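Local coordinates for protein esterase (Rhizomucor miehei, PDB 4WY5) that probably hydrolyses carboxylic esters, as a carboxylesterase of the alpha/beta hydrolase fold, at residues Pro7-Tyr12 against Thr301-Phe306; Gly90-Ser95 against Lys219-Ala224; Val195-Tyr200 against Asp262-Glu267; Pro253-Thr258 against Asn309-His314. One frame throughout, in Å; residues are numbered along the deposited sequence.

Interaction 1 of 4, residues Pro7-Tyr12 against Thr301-Phe306; sequences PIHPVY and TPQYRF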
# COMPACT_ATOMS: atom_id res chain seq x y z
N PRO A 7 1.11 -8.50 16.84
CA PRO A 7 0.97 -9.80 16.16
C PRO A 7 1.61 -9.86 14.76
O PRO A 7 1.63 -8.85 14.02
CB PRO A 7 -0.56 -9.99 16.05
CG PRO A 7 -1.15 -9.10 17.11
CD PRO A 7 -0.19 -7.95 17.27
N ILE A 8 2.13 -11.03 14.40
CA ILE A 8 2.57 -11.31 13.03
C ILE A 8 1.72 -12.45 12.46
O ILE A 8 1.15 -13.25 13.22
CB ILE A 8 4.07 -11.68 12.96
CG1 ILE A 8 4.36 -12.93 13.79
CG2 ILE A 8 4.94 -10.52 13.44
CD1 ILE A 8 5.81 -13.44 13.68
N HIS A 9 1.64 -12.55 11.13
CA HIS A 9 0.88 -13.63 10.49
C HIS A 9 1.45 -15.01 10.86
O HIS A 9 2.68 -15.20 10.91
CB HIS A 9 0.87 -13.43 8.97
CG HIS A 9 -0.12 -14.28 8.24
ND1 HIS A 9 0.05 -15.64 8.06
CD2 HIS A 9 -1.29 -13.96 7.62
CE1 HIS A 9 -0.98 -16.12 7.37
NE2 HIS A 9 -1.80 -15.13 7.10
N PRO A 10 0.56 -15.98 11.15
CA PRO A 10 0.95 -17.34 11.55
C PRO A 10 2.00 -17.98 10.64
O PRO A 10 2.85 -18.71 11.14
CB PRO A 10 -0.37 -18.11 11.47
CG PRO A 10 -1.42 -17.08 11.77
CD PRO A 10 -0.90 -15.77 11.24
N VAL A 11 1.95 -17.71 9.33
CA VAL A 11 2.96 -18.25 8.41
C VAL A 11 4.37 -17.76 8.77
O VAL A 11 5.32 -18.52 8.68
CB VAL A 11 2.63 -17.89 6.94
CG1 VAL A 11 3.86 -17.99 6.05
CG2 VAL A 11 1.52 -18.79 6.41
N TYR A 12 4.49 -16.50 9.19
CA TYR A 12 5.80 -15.93 9.54
C TYR A 12 6.24 -16.46 10.89
O TYR A 12 7.44 -16.70 11.12
CB TYR A 12 5.75 -14.39 9.58
CG TYR A 12 5.31 -13.79 8.27
CD1 TYR A 12 5.73 -14.33 7.05
CD2 TYR A 12 4.41 -12.74 8.24
CE1 TYR A 12 5.30 -13.81 5.84
CE2 TYR A 12 3.96 -12.21 7.04
CZ TYR A 12 4.41 -12.75 5.84
OH TYR A 12 3.96 -12.23 4.64
N THR A 301 0.45 -15.26 1.65
CA THR A 301 -0.25 -14.54 2.73
C THR A 301 -0.95 -13.34 2.13
O THR A 301 -0.57 -12.89 1.06
CB THR A 301 0.72 -14.03 3.79
OG1 THR A 301 1.62 -13.08 3.20
CG2 THR A 301 1.47 -15.20 4.43
N PRO A 302 -1.93 -12.77 2.85
CA PRO A 302 -2.58 -11.58 2.28
C PRO A 302 -1.62 -10.42 1.99
O PRO A 302 -1.88 -9.67 1.05
CB PRO A 302 -3.59 -11.16 3.36
CG PRO A 302 -3.88 -12.44 4.11
CD PRO A 302 -2.61 -13.25 4.07
N GLN A 303 -0.52 -10.31 2.74
CA GLN A 303 0.43 -9.23 2.47
C GLN A 303 1.37 -9.56 1.30
O GLN A 303 1.83 -8.64 0.61
CB GLN A 303 1.23 -8.82 3.73
CG GLN A 303 1.55 -9.87 4.76
CD GLN A 303 0.40 -10.19 5.70
OE1 GLN A 303 -0.38 -11.12 5.45
NE2 GLN A 303 0.30 -9.45 6.81
N TYR A 304 1.64 -10.84 1.02
CA TYR A 304 2.42 -11.17 -0.19
C TYR A 304 1.61 -10.77 -1.43
O TYR A 304 2.15 -10.17 -2.37
CB TYR A 304 2.78 -12.67 -0.29
CG TYR A 304 3.42 -13.02 -1.63
CD1 TYR A 304 4.81 -12.90 -1.81
CD2 TYR A 304 2.64 -13.40 -2.73
CE1 TYR A 304 5.40 -13.18 -3.04
CE2 TYR A 304 3.22 -13.67 -3.97
CZ TYR A 304 4.60 -13.56 -4.11
OH TYR A 304 5.20 -13.83 -5.32
N ARG A 305 0.33 -11.12 -1.45
CA ARG A 305 -0.55 -10.81 -2.58
C ARG A 305 -0.73 -9.28 -2.78
O ARG A 305 -0.60 -8.76 -3.88
CB ARG A 305 -1.90 -11.52 -2.37
CG ARG A 305 -2.87 -11.48 -3.55
CD ARG A 305 -4.11 -12.39 -3.31
NE ARG A 305 -4.85 -12.08 -2.08
CZ ARG A 305 -4.85 -12.84 -0.97
NH1 ARG A 305 -4.16 -13.98 -0.93
NH2 ARG A 305 -5.55 -12.46 0.10
N PHE A 306 -1.00 -8.55 -1.69
CA PHE A 306 -1.13 -7.09 -1.75
C PHE A 306 0.14 -6.47 -2.35
O PHE A 306 0.07 -5.63 -3.24
CB PHE A 306 -1.39 -6.52 -0.33
CG PHE A 306 -1.19 -5.02 -0.21
CD1 PHE A 306 -2.22 -4.13 -0.51
CD2 PHE A 306 0.03 -4.51 0.19
CE1 PHE A 306 -2.04 -2.74 -0.40
CE2 PHE A 306 0.24 -3.12 0.30
CZ PHE A 306 -0.80 -2.23 -0.00

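Interaction 2 of 4, residues Gly90-Ser95 against Lys219-Ala224; sequences GFVFGS and KFFSNA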
# COMPACT_ATOMS: atom_id res chain seq x y z
N GLY A 90 21.42 -10.33 1.88
CA GLY A 90 22.41 -9.78 2.80
C GLY A 90 23.74 -9.41 2.16
O GLY A 90 24.71 -9.10 2.88
N PHE A 91 23.74 -9.41 0.82
CA PHE A 91 24.93 -9.27 -0.04
C PHE A 91 25.75 -10.57 -0.09
O PHE A 91 26.77 -10.63 -0.78
CB PHE A 91 25.85 -8.12 0.39
CG PHE A 91 25.21 -6.77 0.34
CD1 PHE A 91 25.08 -6.09 -0.87
CD2 PHE A 91 24.77 -6.16 1.50
CE1 PHE A 91 24.49 -4.82 -0.92
CE2 PHE A 91 24.18 -4.89 1.46
CZ PHE A 91 24.04 -4.22 0.24
N VAL A 92 25.29 -11.60 0.62
CA VAL A 92 26.08 -12.83 0.82
C VAL A 92 25.45 -14.05 0.12
O VAL A 92 26.15 -14.93 -0.36
CB VAL A 92 26.29 -13.12 2.35
CG1 VAL A 92 26.95 -14.49 2.59
CG2 VAL A 92 27.13 -12.02 2.98
N PHE A 93 24.12 -14.09 0.08
CA PHE A 93 23.42 -15.18 -0.61
C PHE A 93 22.48 -14.68 -1.71
O PHE A 93 22.37 -13.48 -1.97
CB PHE A 93 22.60 -16.02 0.38
CG PHE A 93 23.32 -16.31 1.67
CD1 PHE A 93 24.25 -17.34 1.75
CD2 PHE A 93 23.04 -15.57 2.82
CE1 PHE A 93 24.90 -17.63 2.95
CE2 PHE A 93 23.69 -15.84 4.02
CZ PHE A 93 24.62 -16.87 4.09
N GLY A 94 21.80 -15.63 -2.35
CA GLY A 94 20.80 -15.29 -3.35
C GLY A 94 21.20 -15.64 -4.76
O GLY A 94 22.37 -15.60 -5.11
N SER A 95 20.20 -15.97 -5.58
CA SER A 95 20.40 -16.32 -6.98
C SER A 95 19.04 -16.34 -7.65
O SER A 95 18.03 -16.05 -7.02
CB SER A 95 21.08 -17.68 -7.14
OG SER A 95 20.23 -18.70 -6.65
N LYS A 219 25.28 -7.72 11.96
CA LYS A 219 26.69 -7.43 12.17
C LYS A 219 27.53 -8.30 11.25
O LYS A 219 28.56 -7.86 10.76
CB LYS A 219 27.09 -7.64 13.63
CG LYS A 219 28.51 -7.15 13.92
CD LYS A 219 29.31 -8.12 14.79
CE LYS A 219 30.82 -7.81 14.72
NZ LYS A 219 31.17 -6.42 15.15
N PHE A 220 27.08 -9.53 11.01
CA PHE A 220 27.77 -10.42 10.08
C PHE A 220 27.75 -9.88 8.64
O PHE A 220 28.79 -9.83 7.98
CB PHE A 220 27.18 -11.84 10.11
CG PHE A 220 27.75 -12.77 9.05
CD1 PHE A 220 28.97 -13.40 9.23
CD2 PHE A 220 27.05 -13.01 7.86
CE1 PHE A 220 29.49 -14.25 8.25
CE2 PHE A 220 27.56 -13.85 6.88
CZ PHE A 220 28.79 -14.47 7.07
N PHE A 221 26.59 -9.43 8.17
CA PHE A 221 26.46 -8.97 6.77
C PHE A 221 27.24 -7.67 6.50
O PHE A 221 27.80 -7.50 5.41
CB PHE A 221 24.99 -8.77 6.40
CG PHE A 221 24.18 -10.05 6.39
CD1 PHE A 221 24.55 -11.12 5.58
CD2 PHE A 221 23.05 -10.17 7.19
CE1 PHE A 221 23.80 -12.29 5.57
CE2 PHE A 221 22.30 -11.33 7.19
CZ PHE A 221 22.67 -12.40 6.38
N SER A 222 27.27 -6.78 7.48
CA SER A 222 28.00 -5.51 7.33
C SER A 222 29.50 -5.76 7.19
O SER A 222 30.20 -5.11 6.40
CB SER A 222 27.71 -4.59 8.52
OG SER A 222 26.31 -4.50 8.76
N ASN A 223 30.01 -6.70 7.98
CA ASN A 223 31.42 -7.03 7.95
C ASN A 223 31.79 -7.73 6.64
O ASN A 223 32.89 -7.55 6.12
CB ASN A 223 31.79 -7.90 9.15
CG ASN A 223 33.30 -8.14 9.26
OD1 ASN A 223 34.08 -7.20 9.47
ND2 ASN A 223 33.71 -9.41 9.16
N ALA A 224 30.86 -8.50 6.09
CA ALA A 224 31.12 -9.17 4.83
C ALA A 224 31.14 -8.17 3.66
O ALA A 224 31.99 -8.27 2.78
CB ALA A 224 30.09 -10.26 4.59

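Interaction 3 of 4, residues Val195-Tyr200 against Asp262-Glu267; sequences VSHAKY and DVLRDE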
# COMPACT_ATOMS: atom_id res chain seq x y z
N VAL A 195 24.13 4.14 9.08
CA VAL A 195 25.50 4.00 9.59
C VAL A 195 25.47 3.23 10.90
O VAL A 195 26.22 2.28 11.10
CB VAL A 195 26.20 5.35 9.83
CG1 VAL A 195 27.64 5.11 10.25
CG2 VAL A 195 26.19 6.20 8.58
N SER A 196 24.58 3.65 11.79
CA SER A 196 24.38 2.99 13.07
C SER A 196 22.90 2.65 13.29
O SER A 196 22.05 3.53 13.31
CB SER A 196 24.89 3.89 14.20
OG SER A 196 24.53 3.37 15.47
N HIS A 197 22.60 1.36 13.47
CA HIS A 197 21.21 0.90 13.55
C HIS A 197 20.58 1.12 14.93
O HIS A 197 19.35 1.26 15.03
CB HIS A 197 21.11 -0.59 13.18
CG HIS A 197 21.53 -0.92 11.78
ND1 HIS A 197 20.75 -0.67 10.67
CD2 HIS A 197 22.66 -1.51 11.31
CE1 HIS A 197 21.38 -1.07 9.58
NE2 HIS A 197 22.54 -1.59 9.94
N ALA A 198 21.41 1.14 15.99
CA ALA A 198 20.91 1.21 17.37
C ALA A 198 20.30 2.57 17.72
O ALA A 198 19.73 2.74 18.78
CB ALA A 198 22.04 0.90 18.35
N LYS A 199 20.42 3.52 16.81
CA LYS A 199 19.76 4.80 16.93
C LYS A 199 18.23 4.68 16.85
O LYS A 199 17.51 5.53 17.36
CB LYS A 199 20.27 5.72 15.81
CG LYS A 199 19.64 7.10 15.74
CD LYS A 199 20.00 7.78 14.41
CE LYS A 199 19.40 9.19 14.28
NZ LYS A 199 19.70 9.83 12.96
N TYR A 200 17.74 3.63 16.21
CA TYR A 200 16.31 3.52 15.94
C TYR A 200 15.60 2.50 16.86
O TYR A 200 16.13 1.41 17.15
CB TYR A 200 16.07 3.14 14.46
CG TYR A 200 16.63 4.13 13.45
CD1 TYR A 200 15.90 5.27 13.08
CD2 TYR A 200 17.88 3.93 12.87
CE1 TYR A 200 16.41 6.18 12.16
CE2 TYR A 200 18.40 4.82 11.95
CZ TYR A 200 17.66 5.94 11.60
OH TYR A 200 18.18 6.83 10.67
N ASP A 262 10.35 -5.46 12.07
CA ASP A 262 11.59 -5.50 11.32
C ASP A 262 12.55 -4.44 11.85
O ASP A 262 12.19 -3.25 11.86
CB ASP A 262 11.30 -5.29 9.81
CG ASP A 262 12.55 -5.35 8.93
OD1 ASP A 262 13.68 -5.45 9.47
OD2 ASP A 262 12.40 -5.27 7.67
N VAL A 263 13.76 -4.85 12.26
CA VAL A 263 14.76 -3.90 12.81
C VAL A 263 15.05 -2.73 11.87
O VAL A 263 15.31 -1.61 12.34
CB VAL A 263 16.13 -4.59 13.17
CG1 VAL A 263 15.96 -5.56 14.30
CG2 VAL A 263 16.72 -5.31 11.96
N LEU A 264 15.00 -2.98 10.56
CA LEU A 264 15.29 -1.95 9.54
C LEU A 264 14.10 -1.02 9.24
O LEU A 264 14.18 -0.16 8.36
CB LEU A 264 15.73 -2.62 8.23
CG LEU A 264 16.95 -3.55 8.23
CD1 LEU A 264 17.16 -4.17 6.85
CD2 LEU A 264 18.20 -2.79 8.67
N ARG A 265 13.01 -1.17 9.99
CA ARG A 265 11.77 -0.47 9.68
C ARG A 265 11.89 1.05 9.67
O ARG A 265 11.59 1.71 8.65
CB ARG A 265 10.68 -0.87 10.68
CG ARG A 265 9.32 -0.26 10.43
CD ARG A 265 8.37 -0.65 11.55
NE ARG A 265 8.54 0.20 12.73
CZ ARG A 265 8.01 -0.07 13.93
NH1 ARG A 265 7.28 -1.16 14.10
NH2 ARG A 265 8.21 0.77 14.94
N ASP A 266 12.38 1.59 10.78
CA ASP A 266 12.36 3.02 11.02
C ASP A 266 13.38 3.74 10.15
O ASP A 266 13.18 4.89 9.76
CB ASP A 266 12.64 3.33 12.50
CG ASP A 266 11.54 2.84 13.45
OD1 ASP A 266 10.47 2.42 12.97
OD2 ASP A 266 11.75 2.89 14.68
N GLU A 267 14.50 3.08 9.85
CA GLU A 267 15.50 3.72 9.01
C GLU A 267 15.03 3.70 7.56
O GLU A 267 15.38 4.59 6.77
CB GLU A 267 16.87 3.03 9.16
CG GLU A 267 17.02 1.69 8.47
CD GLU A 267 18.27 0.97 8.94
OE1 GLU A 267 18.37 0.73 10.17
OE2 GLU A 267 19.17 0.67 8.11

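Interaction 4 of 4, residues Pro253-Thr258 against Asn309-His314; sequences PALLFT and NTIVAH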
# COMPACT_ATOMS: atom_id res chain seq x y z
N PRO A 253 11.04 8.97 -9.33
CA PRO A 253 9.91 8.71 -8.41
C PRO A 253 10.04 7.36 -7.70
O PRO A 253 10.42 6.37 -8.33
CB PRO A 253 8.69 8.71 -9.34
CG PRO A 253 9.10 9.55 -10.50
CD PRO A 253 10.58 9.32 -10.69
N ALA A 254 9.71 7.31 -6.42
CA ALA A 254 10.01 6.15 -5.59
C ALA A 254 8.75 5.49 -5.06
O ALA A 254 7.75 6.17 -4.81
CB ALA A 254 10.91 6.55 -4.42
N LEU A 255 8.80 4.17 -4.91
CA LEU A 255 7.79 3.41 -4.16
C LEU A 255 8.52 2.63 -3.08
O LEU A 255 9.43 1.85 -3.39
CB LEU A 255 6.98 2.48 -5.08
CG LEU A 255 5.99 1.50 -4.44
CD1 LEU A 255 4.83 2.20 -3.67
CD2 LEU A 255 5.44 0.51 -5.47
N LEU A 256 8.19 2.87 -1.81
CA LEU A 256 8.92 2.21 -0.73
C LEU A 256 8.01 1.40 0.21
O LEU A 256 6.96 1.89 0.63
CB LEU A 256 9.72 3.24 0.07
CG LEU A 256 10.74 2.76 1.09
CD1 LEU A 256 11.79 3.83 1.25
CD2 LEU A 256 10.10 2.53 2.45
N PHE A 257 8.40 0.16 0.49
CA PHE A 257 7.69 -0.70 1.45
C PHE A 257 8.55 -0.91 2.67
O PHE A 257 9.77 -1.10 2.55
CB PHE A 257 7.34 -2.07 0.87
CG PHE A 257 6.38 -2.04 -0.30
CD1 PHE A 257 5.00 -2.19 -0.08
CD2 PHE A 257 6.84 -1.86 -1.59
CE1 PHE A 257 4.11 -2.17 -1.14
CE2 PHE A 257 5.95 -1.84 -2.67
CZ PHE A 257 4.58 -1.99 -2.44
N THR A 258 7.90 -0.90 3.83
CA THR A 258 8.56 -1.17 5.09
C THR A 258 7.77 -2.28 5.81
O THR A 258 6.57 -2.44 5.57
CB THR A 258 8.64 0.13 5.92
OG1 THR A 258 10.01 0.45 6.17
CG2 THR A 258 7.86 0.03 7.20
N ASN A 309 0.57 -7.20 -6.24
CA ASN A 309 -0.41 -6.43 -7.01
C ASN A 309 -0.17 -4.92 -7.00
O ASN A 309 -0.38 -4.24 -8.00
CB ASN A 309 -1.84 -6.69 -6.51
CG ASN A 309 -2.32 -8.10 -6.82
OD1 ASN A 309 -1.69 -8.83 -7.57
ND2 ASN A 309 -3.49 -8.47 -6.26
N THR A 310 0.28 -4.39 -5.86
CA THR A 310 0.47 -2.96 -5.68
C THR A 310 1.70 -2.44 -6.47
O THR A 310 1.66 -1.36 -7.06
CB THR A 310 0.60 -2.62 -4.17
OG1 THR A 310 -0.60 -3.02 -3.49
CG2 THR A 310 0.83 -1.13 -3.95
N ILE A 311 2.79 -3.21 -6.45
CA ILE A 311 3.93 -2.95 -7.31
C ILE A 311 3.54 -2.99 -8.80
O ILE A 311 3.89 -2.08 -9.57
CB ILE A 311 5.08 -3.98 -7.08
CG1 ILE A 311 5.68 -3.85 -5.68
CG2 ILE A 311 6.18 -3.82 -8.14
CD1 ILE A 311 6.75 -4.92 -5.39
N VAL A 312 2.79 -4.01 -9.20
CA VAL A 312 2.39 -4.14 -10.60
C VAL A 312 1.61 -2.92 -11.07
O VAL A 312 1.85 -2.41 -12.17
CB VAL A 312 1.56 -5.43 -10.83
CG1 VAL A 312 0.84 -5.41 -12.18
CG2 VAL A 312 2.46 -6.66 -10.73
N ALA A 313 0.70 -2.41 -10.23
CA ALA A 313 -0.11 -1.26 -10.63
C ALA A 313 0.72 0.03 -10.72
O ALA A 313 0.44 0.89 -11.56
CB ALA A 313 -1.28 -1.07 -9.66
N HIS A 314 1.74 0.16 -9.87
CA HIS A 314 2.65 1.31 -9.89
C HIS A 314 3.54 1.31 -11.13
O HIS A 314 3.77 2.36 -11.75
CB HIS A 314 3.54 1.33 -8.62
CG HIS A 314 4.71 2.26 -8.73
ND1 HIS A 314 4.62 3.61 -8.46
CD2 HIS A 314 6.00 2.03 -9.10
CE1 HIS A 314 5.81 4.17 -8.65
NE2 HIS A 314 6.66 3.24 -9.04

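Interaction 1 of 4, residues Pro7-Tyr12 against Thr301-Phe306
Thr301 lays its methyl CG2 over one face of the His9 imidazole, a CH-pi contact in which CG2 lies 4.0 Å from the ring centroid and 13° off the ring normal. The opposite face of the ring is taken by CD of Pro10, so the imidazole is sandwiched. Its rotation is fixed as well: ND1 of His9, in the plane of the ring, accepts a 3.1 Å bond from Val11 N. This caps helix 10-19, and a neutral His9 would then probably carry its proton on NE2, whose neighbour across the contact is CD of Pro302, 3.7 Å away. Thr301 is likewise an N-cap, but its hydroxyl takes the N-H three residues on. With chi1 at 63°, Thr301 OG1 stands between its own backbone N and carbonyl carbon, where it accepts from Tyr304 N at 3.1 Å. Thr301 OG1 also donates to Tyr12 OH at 2.9 Å, so two bonds grip this buried hydroxyl. Tyr12 comes in from the direction opposite to Thr301, and CG of Gln303 lies at the edge of its ring, 3.4 Å from Tyr12 OH; the Gln303 amide stands nearly perpendicular to that ring. Two N-capped helix starts thus meet here: helix 10-19 abuts the head of helix 302-319, Tyr12 also leans on Val291 of strand 290-291, and Pro302 packs on Val282 of the second subunit.

Interaction 2 of 4, residues Gly90-Ser95 against Lys219-Ala224
Gly90 closes the HGGG sequence that follows strand 80-86, and here it packs against Phe221 of helix 215-225. CA of Gly90 lies over one face of the Phe221 ring, 4.0 Å from the centroid and 20° off the normal, a CH-pi contact offset toward the rim. The carbonyl O of Gly90 comes still closer, 3.4 Å from CD1 of Phe221. The bare CA of Gly90, at a phi of 76°, lets the backbone lie this near the ring, and CG of Phe221, anti to its own carbonyl carbon (chi1 -65°), puts the ring there. In esterases of the hormone-sensitive lipase family the HGGG loop supplies backbone N-H groups to the oxyanion hole. Gly90 lies near the probable Ser161-His292-Asp262 triad without touching it, which is consistent with that role. Phe221 packs against the end of this loop, while two further side chains come in at the ring's edge and near its plane. Val92 reaches CD1 of Phe221 with CG2, at 3.8 Å, crossing it at about a right angle. CE2 of Phe93 stands 3.9 Å from CE1 of Phe221. CG1 of Val92 lies over the centre of the Phe93 ring, so the branches of Val92 serve two rings. CG2 of Val92 also meets CB of Ala224, nearly a turn further along the helix, at 3.8 Å, and more distantly touches Phe220, whose ring extends to Ile25 and His26 in the N-terminal part of the chain.

Interaction 3 of 4, residues Val195-Tyr200 against Asp262-Glu267
His197 and Glu267 join the loop after strand 185-189 to the start of helix 265-277, directly beyond Asp262, the probable acid of an alpha/beta hydrolase triad whose OD2 is bonded to His292. The tight part pairs a flat polar bond with a clasped ring. ND1 of His197 donates to OE1 of Glu267 at 2.8 Å, with an N-H...O angle of 160°, meeting the syn lone pair; ring and carboxylate are nearly coplanar. Glu267 CG lies between its backbone N and carbonyl carbon (chi1 75°), and the chain, extended beyond, carries the carboxylate to His197. Glu267 OE2 accepts from Thr193 N and Ala194 N, so three bonds tie the buried carboxylate to this loop. CD2 of Leu264 lies 3.7 Å from CE1 of His197. In the clasp, CB of Glu267 sits over one face of the Tyr200 ring, 3.9 Å from the centroid, and CD of Lys199 over the other, while Tyr200 OH is bonded to Glu241. CB of Asp266 lies alongside, 3.8 Å from CD1 of Tyr200. Looser are Ser196 and Ala198, exposed on the bend. Back on the helix, Asp266 OD1 takes NE of Arg265 in a 3.0 Å salt bridge, met 27° out of the carboxylate plane.

Interaction 4 of 4, residues Pro253-Thr258 against Asn309-His314
Leu255, His314 and Phe257 bury the most surface where strand 254-259 runs almost antiparallel to helix 302-319, the axes of the two short segments passing 10.6 Å apart at 174°. Leu255 gives two separate carbons to His314. CB of Leu255 stands over the middle of the His314 imidazole, 4.0 Å from the centroid and 7° off the normal, a CH-pi contact, while CD2 of Leu255 reaches back to CG of His314 at 3.8 Å and to CB of the same residue. The two side chains slide past each other in opposite directions; CG of His314 anti to its backbone N (chi1 165°) places the ring toward the strand, with one face against Leu255. The ring is also tethered at its far end, where NE2 bonds to OG1 of Thr185, so the histidine is held by a bond at NE2 and by packing of one face against Leu255. Phe257, two residues along the strand, meets the preceding turn of the helix. CE2 of Phe257 lies 3.6 Å from CG1 of Ile311, which approaches the ring obliquely, and CZ of Phe257 is 4.1 Å from CG2 of Thr310 at the ring's edge. With its OG1 bonded to the carbonyl O of Phe306 in the same chain, Thr310 turns CG2 to the ring. Phe306 of the second subunit also packs on Leu255, so the dimer partner lies against the same layer, and no hydrogen bond crosses between strand and helix. This is how the C-terminal helix of an alpha/beta hydrolase covers one side of the central, mostly parallel sheet.

Overall arrangement
From the N terminus, interaction 1 draws the widest loop, bringing residues 7-12 to the head of helix 302-319, and interactions 2 and 3 both fall within its span. Interaction 2 opens at the loop after strand 80-86 and closes on helix 215-225; interaction 3 opens before that closure, at 195-200, so the two cross, about 5 Å apart at their nearest atoms. Interaction 4 opens at strand 254-259 before interaction 3 closes at 262-267, and ends beyond interaction 1 on the same C-terminal helix, crossing both. Phe306 touches Phe257 between interactions 1 and 4, each also meeting the second subunit. Together they link both termini, the sheet and the surroundings of the probable active site.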